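Local coordinates for protein malonate decarboxylase subunit alpha (Acinetobacter baumannii ATCC 17978, PDB 6MPR) that probably acts as the acyl-carrier-protein transferase of a biotin-independent malonate decarboxylase, exchanging acetyl for malonyl on the carrier protein, at residues Glu278-Leu281 and Pro282-Gly285; Thr538-Leu542 and Ala543-Ile547. All blocks are in the same frame, centred on the assembly; numbering follows the deposited sequence.

How the contacts relate
Contact 1 closes about 250 residues before contact 2 opens, but their centres lie about 10 Å apart. Contact 1 is the proline kink in helix 272-287; contact 2 is the late loop that runs past it toward helix 547-553. Two polar links join them. The hydroxyl OG1 of T283 is 2.6 Å from L541 O, a probable hydrogen bond. L279 O is 2.9 Å from A543 N, a second probable one. Apolar packing lies alongside: L279 CB is 3.7 Å from L542 CD2. The loop thus lies against the helix where its regular bonding is broken. Both contacts are on the same side of the chain's centre.

Contact 1 of 2, residues Glu278-Leu281 and Pro282-Gly285; sequences ELIL and PTYG
A proline kink with a wide pi-type turn marks helix 272-287, the helix of a beta-alpha-beta unit between strands 265-268 and 297-299. The contact centres on the carbonyl of I280. G285 N donates to I280 O at 3.0 Å with a nearly straight N-H (169°). This bond spans five residues and lies in the carbonyl plane. T283 N also donates to I280 O, at 3.2 Å, but from well above that plane. Two N-H groups therefore grip one oxygen from different directions.

P282 has no N-H to give to E278 O, and T283 N does not bond to L279 O either. The helix is kinked at these two residues. The P282 ring carbon CD sits 3.6 Å from E278 O, where a helical N-H would otherwise point.

The side chain of T283 crosses that of I280 at about a right angle. With chi1 at 53°, OG1 is set between the backbone N and carbonyl carbon. This brings OG1 over the I280 backbone, 3.4 Å from I280 CA and 3.7 Å from I280 CB. The same hydroxyl hydrogen-bonds L541 O in the late loop. Y284 runs beside I280 and points the same way. I280 CD1 reaches Y284 CB at 4.1 Å and meets the ring obliquely. Both side chains also touch M251 of helix 244-261.

E278 faces away from the kink; its carboxylate bonds T305, H268 and H303. The five-residue bond to I280 O beside a proline is characteristic of a pi-type turn at a helix kink.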
ATOM      1  N   GLU A 278      -9.911 -24.418  -2.265  1.00 14.83           N
ATOM      2  CA  GLU A 278      -8.667 -24.888  -1.665  1.00 12.53           C
ATOM      3  C   GLU A 278      -8.654 -26.406  -1.530  1.00 13.49           C
ATOM      4  O   GLU A 278      -7.632 -27.051  -1.802  1.00 14.21           O
ATOM      5  CB  GLU A 278      -8.472 -24.216  -0.302  1.00 13.27           C
ATOM      6  CG  GLU A 278      -8.417 -22.676  -0.385  1.00 10.11           C
ATOM      7  CD  GLU A 278      -8.585 -21.963   0.947  1.00 14.74           C
ATOM      8  OE1 GLU A 278      -8.407 -22.589   2.009  1.00 14.98           O
ATOM      9  OE2 GLU A 278      -8.912 -20.751   0.913  1.00 12.37           O
ATOM     10  N   LEU A 279      -9.787 -26.999  -1.145  1.00 17.12           N
ATOM     11  CA  LEU A 279      -9.856 -28.434  -0.883  1.00 13.41           C
ATOM     12  C   LEU A 279     -10.049 -29.291  -2.131  1.00 17.33           C
ATOM     13  O   LEU A 279      -9.857 -30.511  -2.051  1.00 16.08           O
ATOM     14  CB  LEU A 279     -10.971 -28.739   0.121  1.00 13.96           C
ATOM     15  CG  LEU A 279     -10.612 -28.309   1.547  1.00 16.02           C
ATOM     16  CD1 LEU A 279     -11.814 -28.432   2.482  1.00 19.06           C
ATOM     17  CD2 LEU A 279      -9.435 -29.130   2.060  1.00 15.03           C
ATOM     18  N   ILE A 280     -10.404 -28.718  -3.280  1.00 14.46           N
ATOM     19  CA  ILE A 280     -10.498 -29.522  -4.490  1.00 14.64           C
ATOM     20  C   ILE A 280      -9.372 -29.240  -5.470  1.00 18.20           C
ATOM     21  O   ILE A 280      -9.299 -29.906  -6.505  1.00 13.83           O
ATOM     22  CB  ILE A 280     -11.869 -29.398  -5.198  1.00 14.17           C
ATOM     23  CG1 ILE A 280     -12.054 -28.033  -5.856  1.00 18.53           C
ATOM     24  CG2 ILE A 280     -13.020 -29.751  -4.265  1.00 16.59           C
ATOM     25  CD1 ILE A 280     -13.265 -27.964  -6.754  1.00 19.23           C
ATOM     26  N   LEU A 281      -8.478 -28.298  -5.182  1.00 14.47           N
ATOM     27  CA  LEU A 281      -7.260 -28.222  -5.986  1.00 16.02           C
ATOM     28  C   LEU A 281      -6.542 -29.561  -6.076  1.00 16.45           C
ATOM     29  O   LEU A 281      -6.222 -29.983  -7.197  1.00 14.85           O
ATOM     30  CB  LEU A 281      -6.327 -27.129  -5.447  1.00 18.86           C
ATOM     31  CG  LEU A 281      -6.716 -25.703  -5.805  1.00 17.25           C
ATOM     32  CD1 LEU A 281      -5.801 -24.763  -5.048  1.00 12.50           C
ATOM     33  CD2 LEU A 281      -6.595 -25.496  -7.318  1.00 17.49           C
ATOM     34  N   PRO A 282      -6.297 -30.297  -4.982  1.00 17.13           N
ATOM     35  CA  PRO A 282      -5.522 -31.540  -5.109  1.00 17.24           C
ATOM     36  C   PRO A 282      -6.300 -32.702  -5.701  1.00 17.93           C
ATOM     37  O   PRO A 282      -5.710 -33.770  -5.918  1.00 16.42           O
ATOM     38  CB  PRO A 282      -5.112 -31.850  -3.654  1.00 23.06           C
ATOM     39  CG  PRO A 282      -5.343 -30.566  -2.893  1.00 15.33           C
ATOM     40  CD  PRO A 282      -6.513 -29.947  -3.566  1.00 16.57           C
ATOM     41  N   THR A 283      -7.598 -32.546  -5.951  1.00 17.16           N
ATOM     42  CA  THR A 283      -8.411 -33.602  -6.548  1.00 18.46           C
ATOM     43  C   THR A 283      -8.892 -33.168  -7.927  1.00 17.91           C
ATOM     44  O   THR A 283      -8.386 -33.651  -8.941  1.00 17.91           O
ATOM     45  CB  THR A 283      -9.596 -33.953  -5.647  1.00 19.97           C
ATOM     46  OG1 THR A 283     -10.323 -32.758  -5.340  1.00 17.40           O
ATOM     47  CG2 THR A 283      -9.121 -34.596  -4.351  1.00 20.68           C
ATOM     48  N   TYR A 284      -9.846 -32.241  -7.994  1.00 19.48           N
ATOM     49  CA  TYR A 284     -10.310 -31.752  -9.287  1.00 20.10           C
ATOM     50  C   TYR A 284      -9.197 -31.025 -10.036  1.00 20.52           C
ATOM     51  O   TYR A 284      -9.011 -31.228 -11.242  1.00 22.45           O
ATOM     52  CB  TYR A 284     -11.515 -30.842  -9.081  1.00 20.66           C
ATOM     53  CG  TYR A 284     -12.088 -30.272 -10.351  1.00 15.46           C
ATOM     54  CD1 TYR A 284     -12.664 -31.101 -11.304  1.00 16.22           C
ATOM     55  CD2 TYR A 284     -12.089 -28.897 -10.579  1.00 20.25           C
ATOM     56  CE1 TYR A 284     -13.212 -30.572 -12.469  1.00 19.93           C
ATOM     57  CE2 TYR A 284     -12.633 -28.359 -11.739  1.00 18.29           C
ATOM     58  CZ  TYR A 284     -13.187 -29.202 -12.678  1.00 21.63           C
ATOM     59  OH  TYR A 284     -13.727 -28.667 -13.828  1.00 20.84           O
ATOM     60  N   GLY A 285      -8.431 -30.187  -9.337  1.00 18.19           N
ATOM     61  CA  GLY A 285      -7.327 -29.511  -9.990  1.00 15.54           C
ATOM     62  C   GLY A 285      -6.298 -30.484 -10.527  1.00 16.72           C
ATOM     63  O   GLY A 285      -5.783 -30.308 -11.632  1.00 19.40           O
TER

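Contact 2 of 2, residues Thr538-Leu542 and Ala543-Ile547; sequences TRELL and AAKNI
A543 follows directly on L542, where the short 3-10 turn 539-541 ends and an irregular loop begins. The A543 carbonyl accepts from the indole NE1 of W553. A544 comes next, and its carbonyl oxygen is 3.4 Å from L542 CB. That oxygen is buried and has no polar partner in the model. The A544 side chain packs on L550 and W553 of helix 547-553.

K545 carries the contact's two amine bonds. Its chain bends at chi2 (66°), which folds the amine back over the preceding turn. NZ donates to L542 O at 2.7 Å, approaching nearly in line with the carbonyl. A second, weak bond runs from NZ to E540 O at 3.3 Å. The amine thus ties two carbonyls at the end of the 3-10 turn. On the way, K545 CE passes 3.2 Å from R539 O. The E540 side chain crosses that of K545 at about a right angle. Its OE1 stays 4.3 Å from K545 NZ, beyond a salt bridge, though the opposite charges probably attract.

R539 slides past K545 in the reverse direction. Its NH2 donates to K545 O at 2.9 Å. The oxygen lies in the guanidinium plane, and the N-H meets one of its lone pairs. NH1 of R539 holds the carbonyls of P239 and I242, so the group pins two loops together.

N546 then occupies the N-cap position, with OD1 accepting from D549 N, three residues on. D549 OD2 accepts from K545 N, the residue before the N-cap. This is a side-chain N-cap at the start of helix 547-553, with the returning bond shifted back by one residue.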
ATOM      1  N   THR A 538     -19.645 -32.994  -5.840  1.00 28.68           N
ATOM      2  CA  THR A 538     -20.058 -33.634  -4.599  1.00 23.70           C
ATOM      3  C   THR A 538     -18.962 -33.465  -3.555  1.00 21.29           C
ATOM      4  O   THR A 538     -17.820 -33.113  -3.868  1.00 20.02           O
ATOM      5  CB  THR A 538     -20.356 -35.131  -4.800  1.00 24.98           C
ATOM      6  OG1 THR A 538     -19.129 -35.830  -5.030  1.00 26.56           O
ATOM      7  CG2 THR A 538     -21.289 -35.359  -5.994  1.00 30.12           C
ATOM      8  N   ARG A 539     -19.312 -33.745  -2.294  1.00 23.06           N
ATOM      9  CA  ARG A 539     -18.325 -33.712  -1.219  1.00 19.79           C
ATOM     10  C   ARG A 539     -17.230 -34.762  -1.389  1.00 23.67           C
ATOM     11  O   ARG A 539     -16.169 -34.632  -0.771  1.00 19.02           O
ATOM     12  CB  ARG A 539     -19.012 -33.893   0.137  1.00 20.34           C
ATOM     13  CG  ARG A 539     -19.905 -32.727   0.557  1.00 22.54           C
ATOM     14  CD  ARG A 539     -20.594 -33.021   1.886  1.00 26.10           C
ATOM     15  NE  ARG A 539     -19.667 -33.647   2.828  1.00 27.18           N
ATOM     16  CZ  ARG A 539     -18.794 -32.984   3.583  1.00 26.44           C
ATOM     17  NH1 ARG A 539     -18.731 -31.660   3.524  1.00 20.64           N
ATOM     18  NH2 ARG A 539     -17.984 -33.646   4.402  1.00 22.71           N
ATOM     19  N   GLU A 540     -17.451 -35.800  -2.202  1.00 22.00           N
ATOM     20  CA  GLU A 540     -16.376 -36.763  -2.432  1.00 29.43           C
ATOM     21  C   GLU A 540     -15.170 -36.127  -3.116  1.00 27.97           C
ATOM     22  O   GLU A 540     -14.066 -36.683  -3.047  1.00 21.81           O
ATOM     23  CB  GLU A 540     -16.891 -37.948  -3.249  1.00 30.00           C
ATOM     24  CG  GLU A 540     -17.679 -38.951  -2.422  1.00 34.18           C
ATOM     25  CD  GLU A 540     -16.876 -39.485  -1.242  1.00 48.96           C
ATOM     26  OE1 GLU A 540     -15.844 -40.159  -1.469  1.00 56.71           O
ATOM     27  OE2 GLU A 540     -17.270 -39.218  -0.087  1.00 52.13           O
ATOM     28  N   LEU A 541     -15.351 -34.971  -3.763  1.00 20.44           N
ATOM     29  CA  LEU A 541     -14.229 -34.268  -4.377  1.00 19.56           C
ATOM     30  C   LEU A 541     -13.329 -33.585  -3.351  1.00 17.79           C
ATOM     31  O   LEU A 541     -12.169 -33.291  -3.662  1.00 19.55           O
ATOM     32  CB  LEU A 541     -14.734 -33.221  -5.365  1.00 22.42           C
ATOM     33  CG  LEU A 541     -14.830 -33.646  -6.824  1.00 30.50           C
ATOM     34  CD1 LEU A 541     -15.215 -32.454  -7.673  1.00 20.91           C
ATOM     35  CD2 LEU A 541     -13.500 -34.245  -7.288  1.00 25.11           C
ATOM     36  N   LEU A 542     -13.836 -33.306  -2.153  1.00 22.71           N
ATOM     37  CA  LEU A 542     -13.034 -32.615  -1.146  1.00 15.44           C
ATOM     38  C   LEU A 542     -11.861 -33.481  -0.691  1.00 19.10           C
ATOM     39  O   LEU A 542     -12.042 -34.648  -0.338  1.00 18.98           O
ATOM     40  CB  LEU A 542     -13.914 -32.246   0.046  1.00 17.48           C
ATOM     41  CG  LEU A 542     -15.027 -31.235  -0.231  1.00 17.37           C
ATOM     42  CD1 LEU A 542     -16.022 -31.234   0.914  1.00 20.86           C
ATOM     43  CD2 LEU A 542     -14.458 -29.825  -0.448  1.00 17.27           C
ATOM     44  N   ALA A 543     -10.653 -32.900  -0.683  1.00 19.29           N
ATOM     45  CA  ALA A 543      -9.490 -33.627  -0.179  1.00 18.57           C
ATOM     46  C   ALA A 543      -9.627 -33.945   1.302  1.00 18.81           C
ATOM     47  O   ALA A 543      -9.047 -34.923   1.784  1.00 17.50           O
ATOM     48  CB  ALA A 543      -8.207 -32.825  -0.422  1.00 14.93           C
ATOM     49  N   ALA A 544     -10.365 -33.120   2.039  1.00 19.95           N
ATOM     50  CA  ALA A 544     -10.675 -33.379   3.438  1.00 19.12           C
ATOM     51  C   ALA A 544     -12.156 -33.115   3.654  1.00 20.85           C
ATOM     52  O   ALA A 544     -12.668 -32.073   3.233  1.00 21.64           O
ATOM     53  CB  ALA A 544      -9.824 -32.503   4.370  1.00 18.94           C
ATOM     54  N   LYS A 545     -12.838 -34.054   4.308  1.00 16.43           N
ATOM     55  CA  LYS A 545     -14.273 -33.970   4.564  1.00 16.40           C
ATOM     56  C   LYS A 545     -14.614 -33.350   5.913  1.00 20.89           C
ATOM     57  O   LYS A 545     -15.781 -33.007   6.145  1.00 24.57           O
ATOM     58  CB  LYS A 545     -14.898 -35.371   4.496  1.00 25.32           C
ATOM     59  CG  LYS A 545     -15.298 -35.836   3.104  1.00 32.73           C
ATOM     60  CD  LYS A 545     -14.093 -36.027   2.213  1.00 33.02           C
ATOM     61  CE  LYS A 545     -14.458 -36.786   0.946  1.00 31.49           C
ATOM     62  NZ  LYS A 545     -13.241 -37.068   0.139  1.00 34.74           N
ATOM     63  N   ASN A 546     -13.646 -33.215   6.809  1.00 20.97           N
ATOM     64  CA  ASN A 546     -13.921 -32.741   8.159  1.00 24.18           C
ATOM     65  C   ASN A 546     -12.605 -32.285   8.771  1.00 19.56           C
ATOM     66  O   ASN A 546     -11.539 -32.403   8.156  1.00 19.28           O
ATOM     67  CB  ASN A 546     -14.602 -33.828   9.002  1.00 21.47           C
ATOM     68  CG  ASN A 546     -13.839 -35.149   8.988  1.00 26.69           C
ATOM     69  OD1 ASN A 546     -12.606 -35.178   9.060  1.00 20.94           O
ATOM     70  ND2 ASN A 546     -14.573 -36.251   8.891  1.00 30.51           N
ATOM     71  N   ILE A 547     -12.688 -31.780  10.003  1.00 21.42           N
ATOM     72  CA  ILE A 547     -11.506 -31.279  10.702  1.00 21.88           C
ATOM     73  C   ILE A 547     -10.514 -32.409  10.971  1.00 21.63           C
ATOM     74  O   ILE A 547      -9.301 -32.243  10.787  1.00 22.72           O
ATOM     75  CB  ILE A 547     -11.930 -30.573  12.008  1.00 21.90           C
ATOM     76  CG1 ILE A 547     -12.626 -29.232  11.721  1.00 20.24           C
ATOM     77  CG2 ILE A 547     -10.754 -30.419  12.954  1.00 20.60           C
ATOM     78  CD1 ILE A 547     -11.693 -28.105  11.333  1.00 16.11           C
TER